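Local coordinates for protein carbohydrate kinase, FGGY (Rhodospirillum rubrum, PDB 3IFR) that probably phosphorylates D-xylulose with ATP, as expected of a xylulose kinase in the FGGY family of carbohydrate kinases, at residues Ile157-Asp165 with Glu174-Ala182; Gly266-Thr277 with Leu294-Gly305. All blocks are in the same frame, centred on the assembly; numbering follows the deposited sequence.

Contact 1. Residues Ile157-Asp165 with Glu174-Ala182; sequences IATVCGSYD and ERVVDRNWA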
ATOM      1  N   ILE A 157      -6.072  18.587  21.177  1.00 21.41           N
ATOM      2  CA  ILE A 157      -6.457  17.354  20.484  1.00 20.99           C
ATOM      3  C   ILE A 157      -7.474  16.540  21.260  1.00 22.54           C
ATOM      4  O   ILE A 157      -7.190  16.022  22.344  1.00 21.67           O
ATOM      5  CB  ILE A 157      -5.259  16.412  20.200  1.00 23.71           C
ATOM      6  CG1 ILE A 157      -4.229  17.057  19.255  1.00 23.17           C
ATOM      7  CG2 ILE A 157      -5.740  15.117  19.572  1.00 21.30           C
ATOM      8  CD1 ILE A 157      -2.943  16.328  19.199  1.00 17.02           C
ATOM      9  N   ALA A 158      -8.654  16.415  20.660  1.00 25.20           N
ATOM     10  CA  ALA A 158      -9.757  15.599  21.169  1.00 21.85           C
ATOM     11  C   ALA A 158      -9.859  14.287  20.393  1.00 20.84           C
ATOM     12  O   ALA A 158     -10.261  13.250  20.939  1.00 22.66           O
ATOM     13  CB  ALA A 158     -11.059  16.377  21.050  1.00 20.95           C
ATOM     14  N   THR A 159      -9.511  14.332  19.107  1.00 22.45           N
ATOM     15  CA  THR A 159      -9.542  13.139  18.247  1.00 20.11           C
ATOM     16  C   THR A 159      -8.367  13.132  17.270  1.00 21.66           C
ATOM     17  O   THR A 159      -8.071  14.135  16.571  1.00 19.55           O
ATOM     18  CB  THR A 159     -10.865  13.087  17.454  1.00 20.94           C
ATOM     19  OG1 THR A 159     -11.983  13.041  18.357  1.00 20.81           O
ATOM     20  CG2 THR A 159     -10.910  11.905  16.505  1.00 19.08           C
ATOM     21  N   VAL A 160      -7.695  11.994  17.220  1.00 20.51           N
ATOM     22  CA  VAL A 160      -6.694  11.755  16.203  1.00 19.67           C
ATOM     23  C   VAL A 160      -7.165  10.543  15.403  1.00 21.75           C
ATOM     24  O   VAL A 160      -7.625   9.540  15.989  1.00 18.36           O
ATOM     25  CB  VAL A 160      -5.296  11.509  16.809  1.00 22.50           C
ATOM     26  CG1 VAL A 160      -5.335  10.349  17.849  1.00 24.09           C
ATOM     27  CG2 VAL A 160      -4.302  11.208  15.715  1.00 19.68           C
ATOM     28  N   CYS A 161      -7.104  10.678  14.073  1.00 18.98           N
ATOM     29  CA  CYS A 161      -7.571   9.658  13.153  1.00 17.59           C
ATOM     30  C   CYS A 161      -6.897   9.785  11.787  1.00 18.22           C
ATOM     31  O   CYS A 161      -6.079  10.674  11.596  1.00 18.41           O
ATOM     32  CB  CYS A 161      -9.098   9.736  12.999  1.00 20.45           C
ATOM     33  SG  CYS A 161      -9.716  11.212  12.149  1.00 18.40           S
ATOM     34  N   GLY A 162      -7.271   8.926  10.837  1.00 17.24           N
ATOM     35  CA  GLY A 162      -6.624   8.881   9.552  1.00 15.69           C
ATOM     36  C   GLY A 162      -7.540   9.511   8.540  1.00 18.83           C
ATOM     37  O   GLY A 162      -8.581  10.044   8.906  1.00 16.47           O
ATOM     38  N   SER A 163      -7.179   9.426   7.257  1.00 18.05           N
ATOM     39  CA  SER A 163      -7.894  10.179   6.242  1.00 17.54           C
ATOM     40  C   SER A 163      -9.274   9.609   6.024  1.00 16.39           C
ATOM     41  O   SER A 163     -10.249  10.308   6.177  1.00 18.45           O
ATOM     42  CB  SER A 163      -7.145  10.146   4.925  1.00 17.34           C
ATOM     43  OG  SER A 163      -6.914   8.791   4.584  1.00 21.05           O
ATOM     44  N   TYR A 164      -9.355   8.337   5.673  1.00 16.01           N
ATOM     45  CA  TYR A 164     -10.656   7.730   5.414  1.00 17.07           C
ATOM     46  C   TYR A 164     -11.478   7.631   6.729  1.00 17.56           C
ATOM     47  O   TYR A 164     -12.726   7.694   6.699  1.00 15.98           O
ATOM     48  CB  TYR A 164     -10.543   6.393   4.573  1.00 14.73           C
ATOM     49  CG  TYR A 164      -9.671   5.287   5.187  1.00 15.85           C
ATOM     50  CD1 TYR A 164     -10.175   4.436   6.203  1.00 16.83           C
ATOM     51  CD2 TYR A 164      -8.348   5.116   4.791  1.00 13.21           C
ATOM     52  CE1 TYR A 164      -9.359   3.445   6.796  1.00 15.29           C
ATOM     53  CE2 TYR A 164      -7.544   4.143   5.345  1.00 13.92           C
ATOM     54  CZ  TYR A 164      -8.040   3.309   6.350  1.00 16.26           C
ATOM     55  OH  TYR A 164      -7.217   2.346   6.902  1.00 14.90           O
ATOM     56  N   ASP A 165     -10.811   7.525   7.888  1.00 15.84           N
ATOM     57  CA  ASP A 165     -11.597   7.577   9.144  1.00 17.52           C
ATOM     58  C   ASP A 165     -12.346   8.923   9.251  1.00 21.03           C
ATOM     59  O   ASP A 165     -13.507   9.017   9.683  1.00 17.85           O
ATOM     60  CB  ASP A 165     -10.710   7.446  10.374  1.00 16.96           C
ATOM     61  CG  ASP A 165      -9.864   6.182  10.377  1.00 18.76           C
ATOM     62  OD1 ASP A 165     -10.395   5.085  10.099  1.00 18.64           O
ATOM     63  OD2 ASP A 165      -8.652   6.287  10.727  1.00 18.54           O
ATOM     64  N   GLU A 174     -20.476   8.653  13.222  1.00 22.56           N
ATOM     65  CA  GLU A 174     -19.873   7.746  14.173  1.00 24.01           C
ATOM     66  C   GLU A 174     -18.443   8.212  14.504  1.00 22.35           C
ATOM     67  O   GLU A 174     -17.851   8.992  13.775  1.00 22.75           O
ATOM     68  CB  GLU A 174     -19.876   6.331  13.592  1.00 24.98           C
ATOM     69  CG  GLU A 174     -21.267   5.802  13.297  1.00 25.33           C
ATOM     70  CD  GLU A 174     -22.159   5.864  14.529  1.00 30.32           C
ATOM     71  OE1 GLU A 174     -21.634   6.066  15.648  1.00 27.97           O
ATOM     72  OE2 GLU A 174     -23.386   5.738  14.369  1.00 33.14           O
ATOM     73  N   ARG A 175     -17.872   7.739  15.593  1.00 20.78           N
ATOM     74  CA  ARG A 175     -16.496   8.085  15.881  1.00 21.18           C
ATOM     75  C   ARG A 175     -15.654   6.823  16.062  1.00 21.03           C
ATOM     76  O   ARG A 175     -15.638   6.260  17.136  1.00 24.68           O
ATOM     77  CB  ARG A 175     -16.445   8.945  17.130  1.00 20.20           C
ATOM     78  CG  ARG A 175     -15.180   9.770  17.307  1.00 19.56           C
ATOM     79  CD  ARG A 175     -15.132  10.314  18.747  1.00 21.11           C
ATOM     80  NE  ARG A 175     -13.832  10.851  19.101  1.00 21.95           N
ATOM     81  CZ  ARG A 175     -13.024  10.285  19.974  1.00 20.61           C
ATOM     82  NH1 ARG A 175     -13.392   9.169  20.569  1.00 24.27           N
ATOM     83  NH2 ARG A 175     -11.866  10.834  20.256  1.00 21.85           N
ATOM     84  N   VAL A 176     -14.987   6.356  15.003  1.00 21.37           N
ATOM     85  CA  VAL A 176     -14.132   5.176  15.104  1.00 20.52           C
ATOM     86  C   VAL A 176     -12.921   5.323  14.212  1.00 21.62           C
ATOM     87  O   VAL A 176     -12.886   6.198  13.362  1.00 22.89           O
ATOM     88  CB  VAL A 176     -14.866   3.856  14.723  1.00 21.15           C
ATOM     89  CG1 VAL A 176     -16.148   3.653  15.575  1.00 20.42           C
ATOM     90  CG2 VAL A 176     -15.121   3.761  13.191  1.00 19.71           C
ATOM     91  N   VAL A 177     -11.922   4.466  14.395  1.00 21.47           N
ATOM     92  CA  VAL A 177     -10.905   4.303  13.367  1.00 18.75           C
ATOM     93  C   VAL A 177     -10.765   2.840  12.917  1.00 19.39           C
ATOM     94  O   VAL A 177     -11.040   1.920  13.684  1.00 20.82           O
ATOM     95  CB  VAL A 177      -9.549   4.843  13.833  1.00 18.39           C
ATOM     96  CG1 VAL A 177      -9.647   6.324  13.970  1.00 18.83           C
ATOM     97  CG2 VAL A 177      -9.133   4.191  15.137  1.00 17.30           C
ATOM     98  N   ASP A 178     -10.362   2.636  11.662  1.00 17.39           N
ATOM     99  CA  ASP A 178      -9.965   1.331  11.153  1.00 17.53           C
ATOM    100  C   ASP A 178      -8.919   0.728  12.112  1.00 20.03           C
ATOM    101  O   ASP A 178      -7.959   1.435  12.538  1.00 18.98           O
ATOM    102  CB  ASP A 178      -9.347   1.540   9.769  1.00 16.56           C
ATOM    103  CG  ASP A 178      -9.041   0.257   9.026  1.00 17.25           C
ATOM    104  OD1 ASP A 178      -9.290  -0.852   9.539  1.00 16.07           O
ATOM    105  OD2 ASP A 178      -8.525   0.381   7.886  1.00 16.33           O
ATOM    106  N   ARG A 179      -9.130  -0.541  12.474  1.00 17.22           N
ATOM    107  CA  ARG A 179      -8.103  -1.360  13.108  1.00 20.98           C
ATOM    108  C   ARG A 179      -6.753  -1.113  12.436  1.00 17.79           C
ATOM    109  O   ARG A 179      -5.723  -1.050  13.080  1.00 16.29           O
ATOM    110  CB  ARG A 179      -8.421  -2.874  12.923  1.00 21.01           C
ATOM    111  CG  ARG A 179      -9.568  -3.476  13.778  1.00 24.50           C
ATOM    112  CD  ARG A 179      -9.618  -5.055  13.694  1.00 29.14           C
ATOM    113  NE  ARG A 179      -9.729  -5.547  12.299  1.00 28.62           N
ATOM    114  CZ  ARG A 179      -9.840  -6.831  11.928  1.00 30.39           C
ATOM    115  NH1 ARG A 179      -9.940  -7.140  10.648  1.00 28.43           N
ATOM    116  NH2 ARG A 179      -9.881  -7.804  12.824  1.00 30.45           N
ATOM    117  N   ASN A 180      -6.749  -1.049  11.112  1.00 17.06           N
ATOM    118  CA  ASN A 180      -5.476  -1.023  10.420  1.00 17.24           C
ATOM    119  C   ASN A 180      -4.769   0.339  10.552  1.00 18.42           C
ATOM    120  O   ASN A 180      -3.543   0.413  10.603  1.00 18.67           O
ATOM    121  CB  ASN A 180      -5.681  -1.413   8.956  1.00 18.52           C
ATOM    122  CG  ASN A 180      -5.515  -2.924   8.708  1.00 20.53           C
ATOM    123  OD1 ASN A 180      -4.627  -3.582   9.284  1.00 18.39           O
ATOM    124  ND2 ASN A 180      -6.350  -3.463   7.821  1.00 17.69           N
ATOM    125  N   TRP A 181      -5.552   1.414  10.580  1.00 14.89           N
ATOM    126  CA  TRP A 181      -4.985   2.709  10.890  1.00 17.87           C
ATOM    127  C   TRP A 181      -4.305   2.637  12.286  1.00 21.48           C
ATOM    128  O   TRP A 181      -3.137   3.047  12.455  1.00 20.88           O
ATOM    129  CB  TRP A 181      -6.053   3.812  10.811  1.00 17.74           C
ATOM    130  CG  TRP A 181      -5.504   5.141  11.100  1.00 17.72           C
ATOM    131  CD1 TRP A 181      -4.935   6.007  10.202  1.00 17.31           C
ATOM    132  CD2 TRP A 181      -5.428   5.781  12.378  1.00 17.78           C
ATOM    133  NE1 TRP A 181      -4.508   7.137  10.855  1.00 15.81           N
ATOM    134  CE2 TRP A 181      -4.802   7.025  12.190  1.00 17.53           C
ATOM    135  CE3 TRP A 181      -5.834   5.420  13.677  1.00 18.63           C
ATOM    136  CZ2 TRP A 181      -4.557   7.909  13.252  1.00 18.40           C
ATOM    137  CZ3 TRP A 181      -5.606   6.291  14.715  1.00 15.89           C
ATOM    138  CH2 TRP A 181      -4.963   7.516  14.507  1.00 18.99           C
ATOM    139  N   ALA A 182      -5.016   2.073  13.268  1.00 18.36           N
ATOM    140  CA  ALA A 182      -4.495   1.984  14.621  1.00 18.41           C
ATOM    141  C   ALA A 182      -3.268   1.051  14.754  1.00 19.52           C
ATOM    142  O   ALA A 182      -2.338   1.320  15.516  1.00 20.85           O
ATOM    143  CB  ALA A 182      -5.619   1.580  15.593  1.00 20.31           C
TER

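Contact 2. Residues Gly266-Thr277 with Leu294-Gly305; sequences GGAGDIIVASAT and LYAPNGCMAATG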
ATOM      1  N   GLY A 266       4.999  -1.116  -9.253  1.00 32.53           N
ATOM      2  CA  GLY A 266       4.751   0.325  -9.280  1.00 33.84           C
ATOM      3  C   GLY A 266       6.056   1.105  -9.216  1.00 31.32           C
ATOM      4  O   GLY A 266       7.149   0.532  -9.271  1.00 33.99           O
ATOM      5  N   GLY A 267       5.953   2.414  -9.100  1.00 31.20           N
ATOM      6  CA  GLY A 267       7.142   3.233  -9.020  1.00 29.90           C
ATOM      7  C   GLY A 267       8.015   2.712  -7.908  1.00 33.89           C
ATOM      8  O   GLY A 267       9.218   2.521  -8.081  1.00 31.20           O
ATOM      9  N   ALA A 268       7.375   2.492  -6.757  1.00 39.53           N
ATOM     10  CA  ALA A 268       7.932   1.713  -5.656  1.00 36.42           C
ATOM     11  C   ALA A 268       7.216   0.373  -5.641  1.00 37.15           C
ATOM     12  O   ALA A 268       6.012   0.288  -5.938  1.00 40.89           O
ATOM     13  CB  ALA A 268       7.704   2.426  -4.369  1.00 37.12           C
ATOM     14  N   GLY A 269       7.923  -0.678  -5.287  1.00 33.89           N
ATOM     15  CA  GLY A 269       7.314  -2.002  -5.371  1.00 35.20           C
ATOM     16  C   GLY A 269       6.695  -2.395  -4.049  1.00 35.94           C
ATOM     17  O   GLY A 269       7.162  -1.962  -2.992  1.00 41.24           O
ATOM     18  N   ASP A 270       5.621  -3.171  -4.097  1.00 32.03           N
ATOM     19  CA  ASP A 270       5.003  -3.688  -2.882  1.00 28.23           C
ATOM     20  C   ASP A 270       4.887  -5.163  -3.007  1.00 26.93           C
ATOM     21  O   ASP A 270       4.773  -5.696  -4.117  1.00 22.33           O
ATOM     22  CB  ASP A 270       3.580  -3.168  -2.685  1.00 30.01           C
ATOM     23  CG  ASP A 270       3.542  -1.728  -2.240  1.00 39.08           C
ATOM     24  OD1 ASP A 270       3.106  -1.476  -1.088  1.00 44.06           O
ATOM     25  OD2 ASP A 270       3.958  -0.851  -3.033  1.00 38.36           O
ATOM     26  N   ILE A 271       4.849  -5.825  -1.858  1.00 25.44           N
ATOM     27  CA  ILE A 271       4.501  -7.222  -1.845  1.00 24.36           C
ATOM     28  C   ILE A 271       3.528  -7.441  -0.705  1.00 23.12           C
ATOM     29  O   ILE A 271       3.777  -7.009   0.409  1.00 23.60           O
ATOM     30  CB  ILE A 271       5.776  -8.084  -1.754  1.00 26.46           C
ATOM     31  CG1 ILE A 271       5.434  -9.564  -1.585  1.00 21.64           C
ATOM     32  CG2 ILE A 271       6.713  -7.577  -0.638  1.00 22.99           C
ATOM     33  CD1 ILE A 271       6.691 -10.416  -1.658  1.00 23.15           C
ATOM     34  N   ILE A 272       2.392  -8.062  -1.005  1.00 21.76           N
ATOM     35  CA  ILE A 272       1.287  -8.145  -0.063  1.00 21.02           C
ATOM     36  C   ILE A 272       0.889  -9.607  -0.115  1.00 24.93           C
ATOM     37  O   ILE A 272       0.841 -10.199  -1.195  1.00 23.15           O
ATOM     38  CB  ILE A 272       0.091  -7.255  -0.501  1.00 21.56           C
ATOM     39  CG1 ILE A 272       0.586  -5.905  -1.043  1.00 24.99           C
ATOM     40  CG2 ILE A 272      -0.894  -7.068   0.629  1.00 20.22           C
ATOM     41  CD1 ILE A 272      -0.498  -4.761  -1.100  1.00 26.25           C
ATOM     42  N   VAL A 273       0.641 -10.203   1.044  1.00 21.88           N
ATOM     43  CA  VAL A 273       0.420 -11.634   1.119  1.00 21.76           C
ATOM     44  C   VAL A 273      -0.727 -11.870   2.060  1.00 22.27           C
ATOM     45  O   VAL A 273      -0.813 -11.203   3.073  1.00 24.82           O
ATOM     46  CB  VAL A 273       1.653 -12.279   1.731  1.00 24.41           C
ATOM     47  CG1 VAL A 273       1.441 -13.733   1.953  1.00 25.70           C
ATOM     48  CG2 VAL A 273       2.845 -12.017   0.822  1.00 27.70           C
ATOM     49  N   ALA A 274      -1.627 -12.786   1.733  1.00 22.22           N
ATOM     50  CA  ALA A 274      -2.649 -13.172   2.699  1.00 22.52           C
ATOM     51  C   ALA A 274      -2.122 -14.370   3.500  1.00 22.59           C
ATOM     52  O   ALA A 274      -1.475 -15.249   2.940  1.00 22.60           O
ATOM     53  CB  ALA A 274      -3.950 -13.512   1.978  1.00 22.27           C
ATOM     54  N   SER A 275      -2.377 -14.398   4.802  1.00 23.24           N
ATOM     55  CA  SER A 275      -1.818 -15.431   5.670  1.00 22.33           C
ATOM     56  C   SER A 275      -2.725 -15.635   6.853  1.00 22.23           C
ATOM     57  O   SER A 275      -3.349 -14.670   7.321  1.00 21.20           O
ATOM     58  CB  SER A 275      -0.428 -15.011   6.175  1.00 24.01           C
ATOM     59  OG  SER A 275      -0.104 -15.673   7.379  1.00 25.08           O
ATOM     60  N   ALA A 276      -2.831 -16.876   7.333  1.00 20.75           N
ATOM     61  CA  ALA A 276      -3.556 -17.119   8.581  1.00 22.38           C
ATOM     62  C   ALA A 276      -2.668 -16.824   9.785  1.00 26.54           C
ATOM     63  O   ALA A 276      -3.129 -16.843  10.920  1.00 29.18           O
ATOM     64  CB  ALA A 276      -4.036 -18.504   8.648  1.00 19.03           C
ATOM     65  N   THR A 277      -1.397 -16.537   9.524  1.00 27.82           N
ATOM     66  CA  THR A 277      -0.386 -16.420  10.565  1.00 30.18           C
ATOM     67  C   THR A 277      -0.145 -14.955  10.828  1.00 31.66           C
ATOM     68  O   THR A 277       0.228 -14.219   9.931  1.00 30.60           O
ATOM     69  CB  THR A 277       0.954 -17.004  10.074  1.00 28.50           C
ATOM     70  OG1 THR A 277       0.825 -18.412   9.873  1.00 44.64           O
ATOM     71  CG2 THR A 277       2.091 -16.740  11.036  1.00 30.33           C
ATOM     72  N   LEU A 294      -8.065 -13.242   8.371  1.00 21.35           N
ATOM     73  CA  LEU A 294      -6.735 -13.237   7.784  1.00 20.02           C
ATOM     74  C   LEU A 294      -5.923 -12.005   8.157  1.00 24.38           C
ATOM     75  O   LEU A 294      -6.483 -10.945   8.513  1.00 24.12           O
ATOM     76  CB  LEU A 294      -6.806 -13.460   6.265  1.00 22.39           C
ATOM     77  CG  LEU A 294      -7.555 -14.752   5.816  1.00 20.90           C
ATOM     78  CD1 LEU A 294      -7.435 -14.967   4.345  1.00 18.44           C
ATOM     79  CD2 LEU A 294      -7.096 -16.019   6.567  1.00 16.46           C
ATOM     80  N   TYR A 295      -4.598 -12.183   8.123  1.00 24.70           N
ATOM     81  CA  TYR A 295      -3.620 -11.110   8.220  1.00 20.64           C
ATOM     82  C   TYR A 295      -3.025 -10.829   6.840  1.00 22.08           C
ATOM     83  O   TYR A 295      -3.197 -11.618   5.898  1.00 23.71           O
ATOM     84  CB  TYR A 295      -2.547 -11.505   9.229  1.00 23.70           C
ATOM     85  CG  TYR A 295      -3.094 -11.676  10.629  1.00 25.27           C
ATOM     86  CD1 TYR A 295      -3.544 -12.892  11.080  1.00 29.62           C
ATOM     87  CD2 TYR A 295      -3.164 -10.600  11.507  1.00 30.01           C
ATOM     88  CE1 TYR A 295      -4.054 -13.043  12.381  1.00 28.44           C
ATOM     89  CE2 TYR A 295      -3.664 -10.749  12.803  1.00 27.95           C
ATOM     90  CZ  TYR A 295      -4.107 -11.969  13.221  1.00 28.57           C
ATOM     91  OH  TYR A 295      -4.611 -12.108  14.496  1.00 36.36           O
ATOM     92  N   ALA A 296      -2.341  -9.701   6.698  1.00 22.65           N
ATOM     93  CA  ALA A 296      -1.752  -9.303   5.415  1.00 20.32           C
ATOM     94  C   ALA A 296      -0.335  -8.736   5.580  1.00 22.01           C
ATOM     95  O   ALA A 296      -0.099  -7.548   5.393  1.00 19.31           O
ATOM     96  CB  ALA A 296      -2.658  -8.294   4.674  1.00 18.86           C
ATOM     97  N   PRO A 297       0.630  -9.601   5.921  1.00 24.07           N
ATOM     98  CA  PRO A 297       2.003  -9.096   6.009  1.00 20.89           C
ATOM     99  C   PRO A 297       2.340  -8.474   4.675  1.00 20.08           C
ATOM    100  O   PRO A 297       1.959  -9.034   3.661  1.00 24.28           O
ATOM    101  CB  PRO A 297       2.839 -10.375   6.201  1.00 21.75           C
ATOM    102  CG  PRO A 297       1.897 -11.375   6.762  1.00 25.62           C
ATOM    103  CD  PRO A 297       0.528 -11.046   6.192  1.00 22.86           C
ATOM    104  N   ASN A 298       3.028  -7.352   4.659  1.00 19.81           N
ATOM    105  CA  ASN A 298       3.378  -6.687   3.412  1.00 22.86           C
ATOM    106  C   ASN A 298       4.742  -6.025   3.507  1.00 24.44           C
ATOM    107  O   ASN A 298       5.295  -5.826   4.588  1.00 25.80           O
ATOM    108  CB  ASN A 298       2.331  -5.628   2.980  1.00 22.46           C
ATOM    109  CG  ASN A 298       2.148  -4.541   4.017  1.00 22.15           C
ATOM    110  OD1 ASN A 298       2.657  -3.407   3.876  1.00 23.68           O
ATOM    111  ND2 ASN A 298       1.449  -4.886   5.091  1.00 20.59           N
ATOM    112  N   GLY A 299       5.272  -5.678   2.354  1.00 22.45           N
ATOM    113  CA  GLY A 299       6.559  -5.047   2.288  1.00 23.15           C
ATOM    114  C   GLY A 299       6.562  -4.136   1.091  1.00 28.12           C
ATOM    115  O   GLY A 299       5.701  -4.186   0.239  1.00 26.68           O
ATOM    116  N   CYS A 300       7.581  -3.307   1.024  1.00 36.71           N
ATOM    117  CA  CYS A 300       7.670  -2.259   0.046  1.00 34.39           C
ATOM    118  C   CYS A 300       9.118  -2.258  -0.398  1.00 36.84           C
ATOM    119  O   CYS A 300      10.002  -2.493   0.409  1.00 40.89           O
ATOM    120  CB  CYS A 300       7.343  -0.943   0.739  1.00 36.23           C
ATOM    121  SG  CYS A 300       7.389   0.452  -0.376  1.00 50.56           S
HETATM  122  N   MSE A 301       9.385  -2.048  -1.673  1.00 34.46           N
HETATM  123  CA  MSE A 301      10.746  -1.704  -2.026  1.00 40.80           C
HETATM  124  C   MSE A 301      10.848  -0.334  -2.656  1.00 40.94           C
HETATM  125  O   MSE A 301      10.150  -0.004  -3.624  1.00 45.15           O
HETATM  126  CB  MSE A 301      11.373  -2.718  -2.933  1.00 40.34           C
HETATM  127  CG  MSE A 301      11.720  -4.002  -2.259  1.00 48.66           C
HETATM  128 SE   MSE A 301      11.411  -5.295  -3.687  1.00 74.26          SE
HETATM  129  CE  MSE A 301      12.075  -4.063  -5.183  1.00 36.97           C
ATOM    130  N   ALA A 302      11.760   0.448  -2.117  1.00 41.71           N
ATOM    131  CA  ALA A 302      11.834   1.839  -2.470  1.00 42.06           C
ATOM    132  C   ALA A 302      12.053   2.056  -3.981  1.00 42.68           C
ATOM    133  O   ALA A 302      11.384   2.896  -4.589  1.00 46.97           O
ATOM    134  CB  ALA A 302      12.897   2.491  -1.673  1.00 40.34           C
ATOM    135  N   ALA A 303      12.956   1.320  -4.610  1.00 38.77           N
ATOM    136  CA  ALA A 303      13.241   1.650  -6.004  1.00 37.96           C
ATOM    137  C   ALA A 303      12.842   0.510  -6.906  1.00 39.04           C
ATOM    138  O   ALA A 303      13.511  -0.517  -6.915  1.00 41.85           O
ATOM    139  CB  ALA A 303      14.713   1.986  -6.195  1.00 38.26           C
ATOM    140  N   THR A 304      11.761   0.688  -7.667  1.00 36.89           N
ATOM    141  CA  THR A 304      11.250  -0.343  -8.569  1.00 34.11           C
ATOM    142  C   THR A 304      11.025   0.202  -9.980  1.00 34.96           C
ATOM    143  O   THR A 304      11.937   0.178 -10.816  1.00 34.45           O
ATOM    144  CB  THR A 304       9.971  -0.972  -8.014  1.00 32.82           C
ATOM    145  OG1 THR A 304      10.325  -1.929  -7.023  1.00 33.17           O
ATOM    146  CG2 THR A 304       9.209  -1.677  -9.080  1.00 31.96           C
ATOM    147  N   GLY A 305       9.824   0.673 -10.273  1.00 32.78           N
ATOM    148  CA  GLY A 305       9.628   1.308 -11.564  1.00 34.41           C
ATOM    149  C   GLY A 305      10.442   2.597 -11.621  1.00 33.62           C
ATOM    150  O   GLY A 305      10.888   3.008 -12.679  1.00 32.99           O
TER
HETATM  151  O   HOH W   1       3.421  -2.071   1.477  1.00 33.63           O

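Contact 1. Residues Ile157-Asp165 with Glu174-Ala182
D165 and D178 join the starts of two successive helices, 163-172 and 179-185, in the N-terminal domain of this FGGY kinase. D178 is the N-cap of the second: its OD1 accepts from N180 N at 3.0 Å, met from above the carboxylate plane. CG lies anti to the backbone N (chi1 -173°), which carries OD2 across to the first helix, where Y164 OH donates to D178 OD2 at 2.6 Å, arriving on the anti side. Aspartate suits this place because one carboxylate serves both its own helix and the tyrosine. D165, also buried, shares its two oxygens between two backbone N-H groups. D178 N points almost straight at D165 OD1 (2.9 Å, 170°), though from above the carboxylate plane, while G162 N uses the anti lone pair of D165 OD2 at 3.0 Å.

W181 lies flat against the C161-G162 backbone. C161 CA makes a CH-pi contact with the six-membered ring, 3.8 Å from its centroid, and D165 OD2 sits over the same face with its carboxylate at 90° to the ring. Glycine suits G162, since a CB would collide with W181 CD1; the indole NE1 is satisfied by A88 O. V177 CG1 fills in beside C161 CB.

T159 belongs to a classic beta bulge, A158 and T159 both facing L92. R175, extended from CG to NE, ends side-on against the threonine: NE at 3.0 Å and NH2 at 2.9 Å both donate to T159 OG1, which lies in the guanidinium plane; S208 O is a further NH2 partner, and the weak bond to A158 O must share a hydrogen.

Contact 2. Residues Gly266-Thr277 with Leu294-Gly305
Strands 269-273 and 298-301 run antiparallel (167°, axes 4.5 Å apart), with G269-M301 and I271-G299 as hydrogen-bonded pairs and D270-C300 and I272-N298 as non-hydrogen-bonded ones. Farther along, V273 N donates to P297 O; the proline has no N-H to return, and A296 CA instead makes a CA-H...O contact of 3.2 Å with V273 O. S275 and Y295 form a single bridge.

I271 and selenomethionine M301 lie on the face packed by helix 372-397. Glycine suits G299, because a CB would press on I271 CG2. At G269 the fit is closer still: a CB would collide with T304 OG1. T304 CG2 is pressed to 3.0 Å of G266 O, a tight contact, and G305 N bonds to the same oxygen. An alanine in place of T304 loses OG1 and CG2, which would probably leave a gap between G269 and G266 O and let the 266-269 backbone shift.

The face of D270, I272, N298 and C300 is more polar. A water lies 2.7 Å from D270 OD1 and 2.9 Å from N298 OD1 and can donate to either. N298 CG sits between the backbone N and carbonyl carbon (chi1 59°), which turns ND2 back to A296 O at 3.1 Å; ND2 also donates to D287 OD1. A phosphate about 3 Å from this side chain, probably from the crystallisation liquor, may mark a polar pocket where the held amide meets an anion.

In the fold
The two contacts follow one another along the chain, contact 1 in the N-terminal FGGY domain and contact 2 in the C-terminal one. Their centres are 23 Å apart and their nearest atoms about 6 Å, without touching. Contact 2 forms the 298-301 edge of the C-terminal six-stranded sheet; contact 1 packs beside strand 238-244 of the N-terminal sheet, where A244 meets Y164 and D178, and helix 245-252, which follows that strand, reaches I272 and N298. The loop between the segments of contact 2 bridges them further: Y288 meets R179, N180 and Y295, and D287 meets N180 and N298. Both thus probably border the cleft between the two domains, where kinases of this superfamily generally bind nucleotide and substrate.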